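Trehalose-6-phosphate phosphatase (Cryptococcus neoformans, PDB 5DX9) belongs to the trehalose-phosphatase family of the HAD clan and is modelled here with a magnesium ion and bound sugars. Local coordinates at residues A[23-28]-A[49-54]; A[170-175]-A[181-186]. All blocks are in the same frame, centred on the assembly; numbering follows the deposited sequence.

Contact 1: residues A[23-28]-A[49-54]; sequences LLFNYD and NAIAAL. Unlike the reference sequence in segment 23-28: N26 (reference Asp). With MG (magnesium ion), chain C; G6P (6-O-phosphono-alpha-D-glucopyranose), chain B; GLC (alpha-D-glucopyranose), chain D.
The phenyl ring of F25 lies beneath the tip of I51, whose CD1 sits over the middle of one face, 4.3 Å from the ring centroid and 12° off the ring normal, a CH-pi contact. L54 takes the far end of the same ring: its CD1 reaches F25 CZ at 3.8 Å from an oblique direction, the two side chains crossing at about a right angle. That methyl has a second apolar partner, L23 CD1 at 4.0 Å, so one branch of L54 bridges the two strand residues that face the helix. I51 does not aim its CB at the strand; its two side-chain torsions swing CD1 over the ring. No hydrogen bond crosses the contact. Strand 21-25 and helix 45-56 are the first two elements of a beta-alpha-beta unit completed by strand 60-65, part of the HAD core, and strand 23-25 and helix 49-54 run roughly antiparallel. F298 and L302 of helix 291-306 also pack against this cluster. Farther along 23-28 the chain enters the metal site. N26, which replaces the reference Asp, has CG anti to its backbone nitrogen (chi1 -180°); its OD1 binds magnesium at 2.1 Å, and its ND2 donates to G6P O3P at 3.0 Å with an N-H...O angle of 153°. D28 contributes its main-chain O to the metal at 2.2 Å, while its backbone N donates to G6P O1P at 3.2 Å. G6P O2P and two waters also coordinate the ion, and D212 is the remaining protein ligand. On the sugar side, D28 OD2 approaches G6P O6 and forms a salt bridge with R68.

Contact 2: residues A[170-175]-A[181-186]; sequences RPIEVL and LEVRPL. With G6P (6-O-phosphono-alpha-D-glucopyranose), chain B.
E182 OE2 accepts a hydrogen bond from G6P O4 at 2.6 Å and another from H89, while OE1 of the same carboxylate forms a salt bridge with K135. The E182 chain is extended beyond CG, carrying its acid group out to the sugar. L175 lies alongside it, pointing the same way. Their backbones form a hydrogen-bonded antiparallel pair, L175 N to E182 O and E182 N to L175 O (2.9 Å). The next hydrogen-bonded pair is E173 with R184, where R184 N meets E173 O in the carbonyl plane at 3.0 Å. R184 starts with CG between its backbone N and carbonyl carbon (chi1 69°), then runs extended to NE, laying one guanidinium face against E173 CB, 3.5 Å from NH1. NH1 also donates to P185 O at 3.0 Å, nearly in the guanidinium plane, which helps fix the group's rotation. The E173 carboxylate is not in contact with it. At the open end of the hairpin, L186 N donates to P171 O, the donor standing above the carbonyl plane; P171 centres an inverse gamma turn. On the other sheet face, V183 CG1 packs on I172 CB at 3.7 Å. W112 and V116 of helix 112-125 cover V183, L159 of helix 148-166 meets V174, and strand 139-142 pairs with the opposite edge of strand 180-185.

Overall arrangement
Contact 1 comes first along the chain and closes before contact 2 opens. Their centres are 27 Å apart, on opposite sides of the chain's centre, and their nearest atoms about 9 Å apart. They belong to different sheets: 23-28 leaves a central strand of the mixed, largely parallel sheet, whereas 170-175 and 181-186 form a hairpin at one side of the four-stranded antiparallel sheet, consistent with a HAD core and its cap. G6P spans the gap. Segment 23-28 of contact 1 binds the phosphate and the magnesium ion, and contact 2 reaches the sugar's O4 through E182. The bound sugar thus lies between the two sheets, with both contributing to one pocket.

Contact 1: residues A[23-28]-A[49-54]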
loop_
_atom_site.group_PDB
_atom_site.type_symbol
_atom_site.label_atom_id
_atom_site.label_comp_id
_atom_site.label_asym_id
_atom_site.label_seq_id
_atom_site.Cartn_x
_atom_site.Cartn_y
_atom_site.Cartn_z
ATOM N N LEU A 23 5.346 -0.555 10.723
ATOM C CA LEU A 23 6.062 0.105 9.637
ATOM C C LEU A 23 5.552 -0.364 8.275
ATOM O O LEU A 23 5.759 -1.513 7.882
ATOM C CB LEU A 23 7.567 -0.146 9.756
ATOM C CG LEU A 23 8.214 0.241 11.088
ATOM C CD1 LEU A 23 9.725 -0.014 11.056
ATOM C CD2 LEU A 23 7.904 1.692 11.436
ATOM N N LEU A 24 4.899 0.541 7.554
ATOM C CA LEU A 24 4.225 0.186 6.311
ATOM C C LEU A 24 4.818 0.915 5.113
ATOM O O LEU A 24 4.802 2.144 5.052
ATOM C CB LEU A 24 2.734 0.488 6.432
ATOM C CG LEU A 24 2.091 -0.123 7.680
ATOM C CD1 LEU A 24 0.661 0.367 7.861
ATOM C CD2 LEU A 24 2.150 -1.645 7.625
ATOM N N PHE A 25 5.339 0.146 4.160
ATOM C CA PHE A 25 5.981 0.711 2.978
ATOM C C PHE A 25 5.318 0.292 1.673
ATOM O O PHE A 25 5.193 -0.901 1.385
ATOM C CB PHE A 25 7.453 0.303 2.917
ATOM C CG PHE A 25 8.268 0.770 4.086
ATOM C CD1 PHE A 25 8.928 1.987 4.046
ATOM C CD2 PHE A 25 8.387 -0.017 5.221
ATOM C CE1 PHE A 25 9.686 2.413 5.114
ATOM C CE2 PHE A 25 9.143 0.404 6.293
ATOM C CZ PHE A 25 9.793 1.620 6.242
ATOM N N ASN A 26 4.907 1.276 0.878
ATOM C CA ASN A 26 4.593 1.033 -0.525
ATOM C C ASN A 26 5.894 0.671 -1.222
ATOM O O ASN A 26 6.971 0.916 -0.675
ATOM C CB ASN A 26 3.938 2.258 -1.168
ATOM C CG ASN A 26 3.594 2.042 -2.634
ATOM O OD1 ASN A 26 4.184 2.653 -3.517
ATOM N ND2 ASN A 26 2.632 1.175 -2.890
ATOM N N TYR A 27 5.823 0.079 -2.410
ATOM C CA TYR A 27 7.064 -0.271 -3.089
ATOM C C TYR A 27 7.432 0.685 -4.211
ATOM O O TYR A 27 8.329 1.507 -4.055
ATOM C CB TYR A 27 7.024 -1.690 -3.652
ATOM C CG TYR A 27 8.378 -2.059 -4.215
ATOM C CD1 TYR A 27 9.485 -2.149 -3.381
ATOM C CD2 TYR A 27 8.562 -2.278 -5.576
ATOM C CE1 TYR A 27 10.731 -2.465 -3.875
ATOM C CE2 TYR A 27 9.810 -2.601 -6.083
ATOM C CZ TYR A 27 10.892 -2.693 -5.223
ATOM O OH TYR A 27 12.142 -3.004 -5.695
ATOM N N ASP A 28 6.760 0.559 -5.351
ATOM C CA ASP A 28 7.100 1.370 -6.514
ATOM C C ASP A 28 6.922 2.849 -6.207
ATOM O O ASP A 28 5.902 3.253 -5.653
ATOM C CB ASP A 28 6.250 0.967 -7.722
ATOM C CG ASP A 28 6.454 -0.480 -8.115
ATOM O OD1 ASP A 28 7.578 -0.822 -8.537
ATOM O OD2 ASP A 28 5.494 -1.272 -8.001
ATOM N N ASN A 49 19.032 -3.878 2.648
ATOM C CA ASN A 49 19.644 -3.913 3.972
ATOM C C ASN A 49 18.802 -3.191 5.021
ATOM O O ASN A 49 18.633 -3.681 6.139
ATOM C CB ASN A 49 21.046 -3.305 3.928
ATOM C CG ASN A 49 22.020 -4.140 3.121
ATOM O OD1 ASN A 49 21.761 -5.308 2.827
ATOM N ND2 ASN A 49 23.154 -3.548 2.766
ATOM N N ALA A 50 18.273 -2.027 4.651
ATOM C CA ALA A 50 17.489 -1.209 5.571
ATOM C C ALA A 50 16.241 -1.943 6.051
ATOM O O ALA A 50 16.003 -2.057 7.253
ATOM C CB ALA A 50 17.107 0.108 4.908
ATOM N N ILE A 51 15.449 -2.434 5.103
ATOM C CA ILE A 51 14.231 -3.169 5.420
ATOM C C ILE A 51 14.543 -4.412 6.245
ATOM O O ILE A 51 13.779 -4.786 7.134
ATOM C CB ILE A 51 13.471 -3.593 4.145
ATOM C CG1 ILE A 51 13.153 -2.373 3.277
ATOM C CG2 ILE A 51 12.197 -4.336 4.509
ATOM C CD1 ILE A 51 12.160 -1.416 3.905
ATOM N N ALA A 52 15.669 -5.047 5.939
ATOM C CA ALA A 52 16.102 -6.236 6.663
ATOM C C ALA A 52 16.310 -5.927 8.141
ATOM O O ALA A 52 15.769 -6.613 9.008
ATOM C CB ALA A 52 17.373 -6.793 6.053
ATOM N N ALA A 53 17.091 -4.886 8.417
ATOM C CA ALA A 53 17.364 -4.462 9.786
ATOM C C ALA A 53 16.078 -4.135 10.537
ATOM O O ALA A 53 15.948 -4.443 11.722
ATOM C CB ALA A 53 18.296 -3.262 9.791
ATOM N N LEU A 54 15.132 -3.513 9.841
ATOM C CA LEU A 54 13.846 -3.165 10.432
ATOM C C LEU A 54 13.068 -4.418 10.814
ATOM O O LEU A 54 12.378 -4.442 11.831
ATOM C CB LEU A 54 13.016 -2.313 9.467
ATOM C CG LEU A 54 13.551 -0.934 9.078
ATOM C CD1 LEU A 54 12.535 -0.203 8.211
ATOM C CD2 LEU A 54 13.887 -0.120 10.316
HETATM MG MG MG C . 3.668 3.128 -5.479
HETATM C C1 G6P B . 3.753 -0.995 -10.998
HETATM C C2 G6P B . 3.220 -2.382 -11.334
HETATM C C3 G6P B . 1.731 -2.355 -11.617
HETATM C C4 G6P B . 0.980 -1.818 -10.417
HETATM C C5 G6P B . 1.596 -0.561 -9.772
HETATM C C6 G6P B . 1.391 -0.547 -8.245
HETATM O O1 G6P B . 3.749 -0.117 -12.126
HETATM O O2 G6P B . 3.933 -2.895 -12.457
HETATM O O3 G6P B . 1.246 -3.685 -11.852
HETATM O O4 G6P B . -0.349 -1.574 -10.898
HETATM O O5 G6P B . 3.016 -0.414 -9.921
HETATM O O6 G6P B . 2.655 -0.656 -7.543
HETATM P P G6P B . 2.845 -0.063 -6.038
HETATM O O1P G6P B . 3.926 -0.881 -5.172
HETATM O O2P G6P B . 3.316 1.337 -6.138
HETATM O O3P G6P B . 1.399 -0.114 -5.335
HETATM C C1 GLC D . 4.430 1.113 -11.840
HETATM C C2 GLC D . 4.214 2.112 -12.978
HETATM C C3 GLC D . 4.981 1.695 -14.225
HETATM C C4 GLC D . 6.448 1.428 -13.913
HETATM C C5 GLC D . 6.582 0.448 -12.750
HETATM C C6 GLC D . 8.031 0.305 -12.286
HETATM O O2 GLC D . 2.804 2.217 -13.258
HETATM O O3 GLC D . 4.890 2.730 -15.209
HETATM O O4 GLC D . 7.074 0.919 -15.101
HETATM O O5 GLC D . 5.823 0.886 -11.625
HETATM O O6 GLC D . 8.604 1.598 -12.049
HETATM O O HOH W 1 3.687 4.130 -7.319
HETATM O O HOH W 2 1.713 3.158 -4.857
#

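Contact 2: residues A[170-175]-A[181-186]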
loop_
_atom_site.group_PDB
_atom_site.type_symbol
_atom_site.label_atom_id
_atom_site.label_comp_id
_atom_site.label_asym_id
_atom_site.label_seq_id
_atom_site.Cartn_x
_atom_site.Cartn_y
_atom_site.Cartn_z
ATOM N N ARG A 170 -20.148 -3.551 -12.758
ATOM C CA ARG A 170 -19.243 -4.558 -12.220
ATOM C C ARG A 170 -18.628 -4.082 -10.909
ATOM O O ARG A 170 -18.374 -2.891 -10.738
ATOM C CB ARG A 170 -18.145 -4.890 -13.234
ATOM C CG ARG A 170 -18.659 -5.432 -14.564
ATOM C CD ARG A 170 -19.360 -6.775 -14.394
ATOM N NE ARG A 170 -19.663 -7.404 -15.680
ATOM C CZ ARG A 170 -20.837 -7.323 -16.302
ATOM N NH1 ARG A 170 -21.839 -6.643 -15.758
ATOM N NH2 ARG A 170 -21.016 -7.928 -17.469
ATOM N N PRO A 171 -18.398 -5.014 -9.972
ATOM C CA PRO A 171 -17.782 -4.707 -8.678
ATOM C C PRO A 171 -16.291 -4.431 -8.817
ATOM O O PRO A 171 -15.471 -5.139 -8.231
ATOM C CB PRO A 171 -18.031 -5.976 -7.864
ATOM C CG PRO A 171 -18.067 -7.053 -8.884
ATOM C CD PRO A 171 -18.731 -6.444 -10.092
ATOM N N ILE A 172 -15.952 -3.403 -9.586
ATOM C CA ILE A 172 -14.559 -3.065 -9.847
ATOM C C ILE A 172 -14.266 -1.608 -9.525
ATOM O O ILE A 172 -15.176 -0.785 -9.443
ATOM C CB ILE A 172 -14.181 -3.306 -11.322
ATOM C CG1 ILE A 172 -14.908 -2.300 -12.219
ATOM C CG2 ILE A 172 -14.488 -4.739 -11.735
ATOM C CD1 ILE A 172 -14.649 -2.485 -13.703
ATOM N N GLU A 173 -12.987 -1.299 -9.349
ATOM C CA GLU A 173 -12.539 0.086 -9.318
ATOM C C GLU A 173 -11.498 0.273 -10.408
ATOM O O GLU A 173 -10.610 -0.561 -10.581
ATOM C CB GLU A 173 -11.963 0.471 -7.952
ATOM C CG GLU A 173 -11.675 1.969 -7.810
ATOM C CD GLU A 173 -12.910 2.830 -8.044
ATOM O OE1 GLU A 173 -13.956 2.563 -7.412
ATOM O OE2 GLU A 173 -12.843 3.769 -8.866
ATOM N N VAL A 174 -11.617 1.369 -11.145
ATOM C CA VAL A 174 -10.691 1.660 -12.225
ATOM C C VAL A 174 -9.669 2.680 -11.766
ATOM O O VAL A 174 -10.011 3.814 -11.431
ATOM C CB VAL A 174 -11.420 2.180 -13.467
ATOM C CG1 VAL A 174 -10.418 2.592 -14.538
ATOM C CG2 VAL A 174 -12.374 1.120 -13.989
ATOM N N LEU A 175 -8.409 2.263 -11.758
ATOM C CA LEU A 175 -7.328 3.072 -11.226
ATOM C C LEU A 175 -6.525 3.745 -12.330
ATOM O O LEU A 175 -6.079 3.091 -13.271
ATOM C CB LEU A 175 -6.405 2.208 -10.366
ATOM C CG LEU A 175 -7.059 1.399 -9.245
ATOM C CD1 LEU A 175 -6.028 0.498 -8.578
ATOM C CD2 LEU A 175 -7.722 2.316 -8.219
ATOM N N LEU A 181 -3.222 2.115 -16.632
ATOM C CA LEU A 181 -4.574 1.902 -16.134
ATOM C C LEU A 181 -4.617 0.563 -15.407
ATOM O O LEU A 181 -4.004 -0.407 -15.850
ATOM C CB LEU A 181 -5.598 1.913 -17.267
ATOM C CG LEU A 181 -6.010 3.252 -17.866
ATOM C CD1 LEU A 181 -7.142 3.041 -18.863
ATOM C CD2 LEU A 181 -6.412 4.234 -16.777
ATOM N N GLU A 182 -5.338 0.510 -14.291
ATOM C CA GLU A 182 -5.493 -0.740 -13.562
ATOM C C GLU A 182 -6.928 -0.936 -13.097
ATOM O O GLU A 182 -7.608 0.017 -12.724
ATOM C CB GLU A 182 -4.545 -0.787 -12.366
ATOM C CG GLU A 182 -4.441 -2.161 -11.726
ATOM C CD GLU A 182 -3.374 -2.223 -10.652
ATOM O OE1 GLU A 182 -3.047 -3.344 -10.199
ATOM O OE2 GLU A 182 -2.862 -1.149 -10.264
ATOM N N VAL A 183 -7.393 -2.177 -13.137
ATOM C CA VAL A 183 -8.718 -2.499 -12.630
ATOM C C VAL A 183 -8.565 -3.485 -11.490
ATOM O O VAL A 183 -7.869 -4.490 -11.625
ATOM C CB VAL A 183 -9.632 -3.092 -13.717
ATOM C CG1 VAL A 183 -11.022 -3.345 -13.152
ATOM C CG2 VAL A 183 -9.700 -2.164 -14.918
ATOM N N ARG A 184 -9.198 -3.182 -10.363
ATOM C CA ARG A 184 -9.135 -4.042 -9.186
ATOM C C ARG A 184 -10.533 -4.319 -8.673
ATOM O O ARG A 184 -11.483 -3.647 -9.065
ATOM C CB ARG A 184 -8.303 -3.401 -8.073
ATOM C CG ARG A 184 -8.955 -2.173 -7.444
ATOM C CD ARG A 184 -8.412 -1.908 -6.047
ATOM N NE ARG A 184 -8.662 -0.537 -5.619
ATOM C CZ ARG A 184 -9.812 -0.098 -5.114
ATOM N NH1 ARG A 184 -10.845 -0.921 -4.970
ATOM N NH2 ARG A 184 -9.932 1.173 -4.757
ATOM N N PRO A 185 -10.661 -5.315 -7.788
ATOM C CA PRO A 185 -11.941 -5.554 -7.124
ATOM C C PRO A 185 -12.328 -4.328 -6.313
ATOM O O PRO A 185 -11.465 -3.717 -5.680
ATOM C CB PRO A 185 -11.656 -6.759 -6.223
ATOM C CG PRO A 185 -10.445 -7.407 -6.814
ATOM C CD PRO A 185 -9.631 -6.277 -7.369
ATOM N N LEU A 186 -13.606 -3.969 -6.346
ATOM C CA LEU A 186 -14.078 -2.761 -5.684
ATOM C C LEU A 186 -13.910 -2.822 -4.172
ATOM O O LEU A 186 -13.668 -1.802 -3.531
ATOM C CB LEU A 186 -15.548 -2.509 -6.024
ATOM C CG LEU A 186 -16.196 -1.331 -5.291
ATOM C CD1 LEU A 186 -15.549 -0.015 -5.710
ATOM C CD2 LEU A 186 -17.704 -1.302 -5.526
HETATM C C1 G6P B . 3.753 -0.995 -10.998
HETATM C C2 G6P B . 3.220 -2.382 -11.334
HETATM C C3 G6P B . 1.731 -2.355 -11.617
HETATM C C4 G6P B . 0.980 -1.818 -10.417
HETATM C C5 G6P B . 1.596 -0.561 -9.772
HETATM C C6 G6P B . 1.391 -0.547 -8.245
HETATM O O1 G6P B . 3.749 -0.117 -12.126
HETATM O O2 G6P B . 3.933 -2.895 -12.457
HETATM O O3 G6P B . 1.246 -3.685 -11.852
HETATM O O4 G6P B . -0.349 -1.574 -10.898
HETATM O O5 G6P B . 3.016 -0.414 -9.921
HETATM O O6 G6P B . 2.655 -0.656 -7.543
HETATM P P G6P B . 2.845 -0.063 -6.038
HETATM O O1P G6P B . 3.926 -0.881 -5.172
HETATM O O2P G6P B . 3.316 1.337 -6.138
HETATM O O3P G6P B . 1.399 -0.114 -5.335
#